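Local coordinates for cytolethal distending toxin protein B (Haemophilus ducreyi, PDB 1SR4) that probably acts as the DNase I-like nuclease subunit of a three-protein bacterial genotoxin that damages the DNA of host cells, at residues Ala183-Glu186 and Val187-Gln191; Val148-Ile151 and Arg152-Thr156; Ser16-Asn19 and Glu20-Trp23. All blocks are in the same frame, centred on the assembly; numbering follows the deposited sequence.

Overall arrangement
Ala188 CB of contact 1 and Val148 CG2 of contact 2 meet at 3.6 Å, joining the neighbouring helices 182-189 and 147-159 on the six-stranded sheet of a DNase I-like fold. The centres of these two contacts are 13 Å apart. They illustrate how residues that pack within one helix can also face the next. Contact 3, at the start of helix 20-31, lies on the opposite side of the chain's centre, its own centre 35 Å from that of contact 1 and 32 Å from that of contact 2. It alone meets another subunit, the chain of cytolethal distending toxin protein C.

Contact 1 of 3, residues Ala183-Glu186 and Val187-Gln191; sequences ANLE and VALRQ
Arg190 reaches back along the chain toward Glu186, illustrating how an i to i+4 pair of opposite charge can lie close without bonding. With CG turned to the side of its own backbone N (chi1 -72°), the arginine begins over the preceding turn. Arg190 CB lies 4.4 Å from Glu186 O and Arg190 CG 3.7 Å from it, and both CD and NE then pass that carbonyl at 4.1 Å as the chain runs on extended. The guanidinium stands obliquely to this oxygen. At the tip, Arg190 NH2 is 4.5 Å from Glu186 OE1. OE1 stands far off the plane of the guanidinium, so none of its hydrogens is aimed at the carboxylate, leaving at most a probable long-range attraction of charges between two exposed side chains.

Beneath the pair runs regular helical bonding. Leu189 N donates to Leu185 O at 2.9 Å, and Val187 N donates to Ala183 O at 3.0 Å. On the buried flank, Leu185 CG faces Leu189 CD1 at 4.3 Å.

Both leucines face the interior: Leu185 packs on Tyr217 and Leu189 on Ile219 of strand 216-221, while helix 147-159 lies alongside. Helix 193-197 also adjoins it, with Val195 against Leu189 and Ser196 against Arg190.

Contact 2 of 3, residues Val148-Ile151 and Arg152-Thr156; sequences VSLI and RNIFT
Ser149 O is the polar atom around which this helical turn is gathered. Asn153 N donates to it at 2.9 Å with an N-H...O angle of 158°. The amide carbon Asn153 CG comes up to the same oxygen at 3.2 Å, and the guanidinium of Arg152 covers it from another direction, with Ser149 O lying 3.9 Å from the guanidinium plane and displaced toward the rim of the group. Within the two segments only Asn153 N bonds this carbonyl; the two side-chain groups are contacts that probably limit access to it.

A bend in the arginine makes this possible. Arg152 leaves the helix extended, then folds at chi3 (51°), which turns its head back toward Ser149 and brings NH2 beside Ser149 CB. That same nitrogen forms a salt bridge with Asp115, whose backbone N is hydrogen-bonded by Ser149 OG, while Asn153 ND2 donates to the carbonyl of His113. Three residues of one helix face therefore hold residues 113-115, just beyond strand 108-112.

The other face is apolar. Leu150 CG meets Ile154 CD1 at 4.4 Å, and Ile154 CG1 leans over Leu150 O at 3.3 Å. Ile151 and Ile154 both pack on Val174, and Ile154 and Phe155 on Trp172, setting the helix against strand 171-175.

This is the chemistry of an amphipathic helix with a specific polar side. Arg152 would be expected to favour an ionised Asp115, and Ser149, by engaging the backbone of the same aspartate, probably helps fix where that charge stands; on the other flank the side chains make apolar contacts with strand 171-175.

Contact 3 of 3, residues Ser16-Asn19 and Glu20-Trp23; sequences SAVN and ESKW
From Val18, in an extended conformation, the chain turns through the N-cap residue Asn19 into helix 20-31, where Asn19 O receives two weak hydrogen bonds, from Lys22 N at 3.1 Å and Trp23 N at 3.4 Å. The Asn19 side chain makes no capping bond. Its CG is swung anti to the backbone N (chi1 -170°), which lays the amide alongside the indole of Trp23, both groups pointing the same way. Asn19 ND2 sits at the ring edge, in its plane, 3.6 Å from Trp23 NE1 and equally near CD1, although the amide itself is turned 42° against the ring.

Both of these donors, ND2 and NE1, bond the carbonyl of Ala45, which probably accounts for their closeness, and Asn19 OD1 accepts from Ser47 N, so both ends of the amide are engaged and its rotation is fixed.

On another side Val18 crosses Lys22 at about a right angle, Val18 CG1 touching Lys22 CE at 3.8 Å. Beyond this apolar crossing the extended lysine carries NZ to the carbonyls of Leu12, Gln13 and Thr249. Val18 CG1 also lies 3.4 Å from Ser21 OG.

At this point Asp50 of the chain of cytolethal distending toxin protein C bonds through one carboxylate oxygen to Ser21 OG and through the other to Asn19 N. The chemistry thus implies a helix start shared between subunits: a foreign carboxylate lies where the helix dipole would probably favour negative charge, while buried Lys22 and Asn19 tie the same turn to backbone groups of their own chain.

Contact 1 of 3, residues Ala183-Glu186 and Val187-Gln191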
loop_
_atom_site.group_PDB
_atom_site.type_symbol
_atom_site.label_atom_id
_atom_site.label_comp_id
_atom_site.label_asym_id
_atom_site.label_seq_id
_atom_site.Cartn_x
_atom_site.Cartn_y
_atom_site.Cartn_z
ATOM N N ALA B 183 7.332 -6.860 22.037
ATOM C CA ALA B 183 7.665 -7.450 23.334
ATOM C C ALA B 183 8.488 -6.495 24.188
ATOM O O ALA B 183 8.367 -6.486 25.412
ATOM C CB ALA B 183 8.437 -8.769 23.146
ATOM N N ASN B 184 9.346 -5.710 23.546
ATOM C CA ASN B 184 10.169 -4.761 24.279
ATOM C C ASN B 184 9.255 -3.703 24.905
ATOM O O ASN B 184 9.435 -3.320 26.059
ATOM C CB ASN B 184 11.199 -4.129 23.332
ATOM C CG ASN B 184 11.959 -2.972 23.965
ATOM O OD1 ASN B 184 11.451 -1.856 24.073
ATOM N ND2 ASN B 184 13.184 -3.238 24.379
ATOM N N LEU B 185 8.256 -3.250 24.152
ATOM C CA LEU B 185 7.315 -2.261 24.673
ATOM C C LEU B 185 6.465 -2.882 25.776
ATOM O O LEU B 185 6.227 -2.265 26.807
ATOM C CB LEU B 185 6.382 -1.749 23.566
ATOM C CG LEU B 185 5.293 -0.772 24.025
ATOM C CD1 LEU B 185 5.939 0.455 24.677
ATOM C CD2 LEU B 185 4.432 -0.355 22.841
ATOM N N GLU B 186 6.002 -4.104 25.541
ATOM C CA GLU B 186 5.170 -4.802 26.510
ATOM C C GLU B 186 5.858 -4.892 27.884
ATOM O O GLU B 186 5.241 -4.624 28.916
ATOM C CB GLU B 186 4.826 -6.206 25.986
ATOM C CG GLU B 186 4.040 -7.078 26.969
ATOM C CD GLU B 186 3.781 -8.490 26.441
ATOM O OE1 GLU B 186 4.722 -9.128 25.918
ATOM O OE2 GLU B 186 2.632 -8.971 26.561
ATOM N N VAL B 187 7.136 -5.254 27.897
ATOM C CA VAL B 187 7.860 -5.369 29.162
ATOM C C VAL B 187 7.971 -4.024 29.862
ATOM O O VAL B 187 7.683 -3.913 31.056
ATOM C CB VAL B 187 9.285 -5.931 28.962
ATOM C CG1 VAL B 187 9.986 -6.056 30.308
ATOM C CG2 VAL B 187 9.221 -7.290 28.291
ATOM N N ALA B 188 8.378 -3.000 29.121
ATOM C CA ALA B 188 8.517 -1.672 29.701
ATOM C C ALA B 188 7.201 -1.157 30.299
ATOM O O ALA B 188 7.201 -0.566 31.382
ATOM C CB ALA B 188 9.048 -0.688 28.646
ATOM N N LEU B 189 6.078 -1.404 29.624
ATOM C CA LEU B 189 4.791 -0.919 30.126
ATOM C C LEU B 189 4.418 -1.476 31.499
ATOM O O LEU B 189 3.593 -0.901 32.208
ATOM C CB LEU B 189 3.664 -1.209 29.119
ATOM C CG LEU B 189 3.341 -0.089 28.113
ATOM C CD1 LEU B 189 2.279 -0.555 27.140
ATOM C CD2 LEU B 189 2.850 1.150 28.841
ATOM N N ARG B 190 5.020 -2.591 31.878
ATOM C CA ARG B 190 4.728 -3.184 33.177
ATOM C C ARG B 190 5.080 -2.264 34.348
ATOM O O ARG B 190 4.635 -2.485 35.475
ATOM C CB ARG B 190 5.450 -4.521 33.304
ATOM C CG ARG B 190 4.833 -5.578 32.439
ATOM C CD ARG B 190 5.708 -6.793 32.342
ATOM N NE ARG B 190 5.077 -7.814 31.517
ATOM C CZ ARG B 190 5.677 -8.937 31.140
ATOM N NH1 ARG B 190 6.930 -9.181 31.514
ATOM N NH2 ARG B 190 5.021 -9.818 30.394
ATOM N N GLN B 191 5.878 -1.233 34.074
ATOM C CA GLN B 191 6.260 -0.264 35.094
ATOM C C GLN B 191 5.065 0.638 35.433
ATOM O O GLN B 191 5.118 1.434 36.373
ATOM C CB GLN B 191 7.424 0.586 34.602
ATOM C CG GLN B 191 8.698 -0.197 34.313
ATOM C CD GLN B 191 9.163 -1.036 35.498
ATOM O OE1 GLN B 191 8.753 -2.192 35.663
ATOM N NE2 GLN B 191 10.013 -0.449 36.339
#

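Contact 2 of 3, residues Val148-Ile151 and Arg152-Thr156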
loop_
_atom_site.group_PDB
_atom_site.type_symbol
_atom_site.label_atom_id
_atom_site.label_comp_id
_atom_site.label_asym_id
_atom_site.label_seq_id
_atom_site.Cartn_x
_atom_site.Cartn_y
_atom_site.Cartn_z
ATOM N N VAL B 148 6.400 4.713 26.423
ATOM C CA VAL B 148 5.699 4.375 27.651
ATOM C C VAL B 148 4.956 5.558 28.266
ATOM O O VAL B 148 3.781 5.418 28.636
ATOM C CB VAL B 148 6.662 3.745 28.693
ATOM C CG1 VAL B 148 5.993 3.696 30.067
ATOM C CG2 VAL B 148 7.037 2.329 28.249
ATOM N N SER B 149 5.614 6.716 28.386
ATOM C CA SER B 149 4.929 7.880 28.963
ATOM C C SER B 149 3.849 8.400 28.016
ATOM O O SER B 149 2.849 8.969 28.458
ATOM C CB SER B 149 5.921 9.008 29.338
ATOM O OG SER B 149 6.558 9.582 28.222
ATOM N N LEU B 150 4.026 8.190 26.717
ATOM C CA LEU B 150 3.012 8.622 25.751
ATOM C C LEU B 150 1.739 7.790 25.988
ATOM O O LEU B 150 0.646 8.338 26.096
ATOM C CB LEU B 150 3.505 8.427 24.311
ATOM C CG LEU B 150 2.603 8.979 23.196
ATOM C CD1 LEU B 150 2.403 10.471 23.394
ATOM C CD2 LEU B 150 3.232 8.709 21.827
ATOM N N ILE B 151 1.894 6.472 26.084
ATOM C CA ILE B 151 0.767 5.570 26.327
ATOM C C ILE B 151 0.118 5.896 27.688
ATOM O O ILE B 151 -1.108 5.976 27.800
ATOM C CB ILE B 151 1.231 4.078 26.328
ATOM C CG1 ILE B 151 1.856 3.714 24.970
ATOM C CG2 ILE B 151 0.051 3.149 26.657
ATOM C CD1 ILE B 151 0.987 4.026 23.806
ATOM N N ARG B 152 0.941 6.081 28.721
ATOM C CA ARG B 152 0.425 6.422 30.045
ATOM C C ARG B 152 -0.377 7.723 30.016
ATOM O O ARG B 152 -1.464 7.801 30.601
ATOM C CB ARG B 152 1.571 6.538 31.065
ATOM C CG ARG B 152 1.117 7.073 32.438
ATOM C CD ARG B 152 2.270 7.174 33.435
ATOM N NE ARG B 152 3.412 7.896 32.878
ATOM C CZ ARG B 152 3.383 9.172 32.503
ATOM N NH1 ARG B 152 2.268 9.873 32.631
ATOM N NH2 ARG B 152 4.465 9.743 31.987
ATOM N N ASN B 153 0.131 8.751 29.339
ATOM C CA ASN B 153 -0.600 10.013 29.295
ATOM C C ASN B 153 -1.923 9.857 28.544
ATOM O O ASN B 153 -2.919 10.491 28.891
ATOM C CB ASN B 153 0.243 11.124 28.665
ATOM C CG ASN B 153 1.346 11.616 29.594
ATOM O OD1 ASN B 153 1.345 11.311 30.782
ATOM N ND2 ASN B 153 2.281 12.390 29.057
ATOM N N ILE B 154 -1.939 9.022 27.510
ATOM C CA ILE B 154 -3.176 8.798 26.769
ATOM C C ILE B 154 -4.155 8.106 27.719
ATOM O O ILE B 154 -5.323 8.480 27.802
ATOM C CB ILE B 154 -2.935 7.917 25.511
ATOM C CG1 ILE B 154 -2.151 8.725 24.463
ATOM C CG2 ILE B 154 -4.269 7.420 24.944
ATOM C CD1 ILE B 154 -1.709 7.914 23.262
ATOM N N PHE B 155 -3.663 7.105 28.444
ATOM C CA PHE B 155 -4.495 6.367 29.400
ATOM C C PHE B 155 -5.143 7.300 30.432
ATOM O O PHE B 155 -6.363 7.286 30.621
ATOM C CB PHE B 155 -3.651 5.320 30.137
ATOM C CG PHE B 155 -4.403 4.583 31.222
ATOM C CD1 PHE B 155 -5.325 3.593 30.902
ATOM C CD2 PHE B 155 -4.196 4.895 32.563
ATOM C CE1 PHE B 155 -6.034 2.924 31.908
ATOM C CE2 PHE B 155 -4.895 4.235 33.570
ATOM C CZ PHE B 155 -5.815 3.250 33.244
ATOM N N THR B 156 -4.329 8.104 31.107
ATOM C CA THR B 156 -4.843 9.012 32.129
ATOM C C THR B 156 -5.808 10.031 31.535
ATOM O O THR B 156 -6.701 10.514 32.225
ATOM C CB THR B 156 -3.706 9.763 32.834
ATOM O OG1 THR B 156 -3.045 10.609 31.893
ATOM C CG2 THR B 156 -2.690 8.788 33.389
#

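Contact 3 of 3, residues Ser16-Asn19 and Glu20-Trp23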
loop_
_atom_site.group_PDB
_atom_site.type_symbol
_atom_site.label_atom_id
_atom_site.label_comp_id
_atom_site.label_asym_id
_atom_site.label_seq_id
_atom_site.Cartn_x
_atom_site.Cartn_y
_atom_site.Cartn_z
ATOM N N SER B 16 10.931 15.947 0.136
ATOM C CA SER B 16 10.810 16.922 -0.927
ATOM C C SER B 16 10.959 16.225 -2.280
ATOM O O SER B 16 10.309 16.586 -3.257
ATOM C CB SER B 16 11.903 17.991 -0.777
ATOM O OG SER B 16 11.669 19.043 -1.695
ATOM N N ALA B 17 11.822 15.223 -2.329
ATOM C CA ALA B 17 12.072 14.486 -3.561
ATOM C C ALA B 17 10.946 13.537 -4.013
ATOM O O ALA B 17 10.680 13.419 -5.217
ATOM C CB ALA B 17 13.392 13.710 -3.433
ATOM N N VAL B 18 10.307 12.854 -3.060
ATOM C CA VAL B 18 9.235 11.897 -3.370
ATOM C C VAL B 18 8.192 11.953 -2.254
ATOM O O VAL B 18 8.513 11.707 -1.085
ATOM C CB VAL B 18 9.788 10.457 -3.469
ATOM C CG1 VAL B 18 8.769 9.555 -4.187
ATOM C CG2 VAL B 18 11.128 10.459 -4.216
ATOM N N ASN B 19 6.944 12.255 -2.612
ATOM C CA ASN B 19 5.893 12.410 -1.598
ATOM C C ASN B 19 4.519 12.207 -2.217
ATOM O O ASN B 19 3.777 11.316 -1.819
ATOM C CB ASN B 19 6.003 13.826 -1.017
ATOM C CG ASN B 19 5.134 14.055 0.226
ATOM O OD1 ASN B 19 5.117 15.161 0.767
ATOM N ND2 ASN B 19 4.436 13.033 0.681
ATOM N N GLU B 20 4.198 13.047 -3.200
ATOM C CA GLU B 20 2.926 13.000 -3.910
ATOM C C GLU B 20 2.660 11.642 -4.551
ATOM O O GLU B 20 1.549 11.128 -4.484
ATOM C CB GLU B 20 2.907 14.090 -4.996
ATOM C CG GLU B 20 1.594 14.250 -5.758
ATOM C CD GLU B 20 0.478 14.846 -4.899
ATOM O OE1 GLU B 20 0.786 15.604 -3.966
ATOM O OE2 GLU B 20 -0.711 14.567 -5.158
ATOM N N SER B 21 3.666 11.050 -5.182
ATOM C CA SER B 21 3.427 9.766 -5.830
ATOM C C SER B 21 3.062 8.679 -4.815
ATOM O O SER B 21 2.240 7.799 -5.109
ATOM C CB SER B 21 4.639 9.351 -6.682
ATOM O OG SER B 21 5.824 9.252 -5.900
ATOM N N LYS B 22 3.627 8.764 -3.612
ATOM C CA LYS B 22 3.343 7.771 -2.572
ATOM C C LYS B 22 1.881 7.808 -2.115
ATOM O O LYS B 22 1.272 6.764 -1.864
ATOM C CB LYS B 22 4.273 7.965 -1.367
ATOM C CG LYS B 22 5.776 7.979 -1.727
ATOM C CD LYS B 22 6.652 7.740 -0.490
ATOM C CE LYS B 22 8.138 7.864 -0.808
ATOM N NZ LYS B 22 8.958 7.289 0.324
ATOM N N TRP B 23 1.316 9.003 -1.989
ATOM C CA TRP B 23 -0.088 9.110 -1.607
ATOM C C TRP B 23 -0.949 8.534 -2.737
ATOM O O TRP B 23 -1.924 7.829 -2.487
ATOM C CB TRP B 23 -0.515 10.569 -1.417
ATOM C CG TRP B 23 -0.127 11.196 -0.122
ATOM C CD1 TRP B 23 1.021 11.888 0.142
ATOM C CD2 TRP B 23 -0.902 11.230 1.076
ATOM N NE1 TRP B 23 1.008 12.354 1.429
ATOM C CE2 TRP B 23 -0.161 11.970 2.030
ATOM C CE3 TRP B 23 -2.159 10.716 1.440
ATOM C CZ2 TRP B 23 -0.629 12.207 3.324
ATOM C CZ3 TRP B 23 -2.628 10.956 2.731
ATOM C CH2 TRP B 23 -1.862 11.693 3.658
#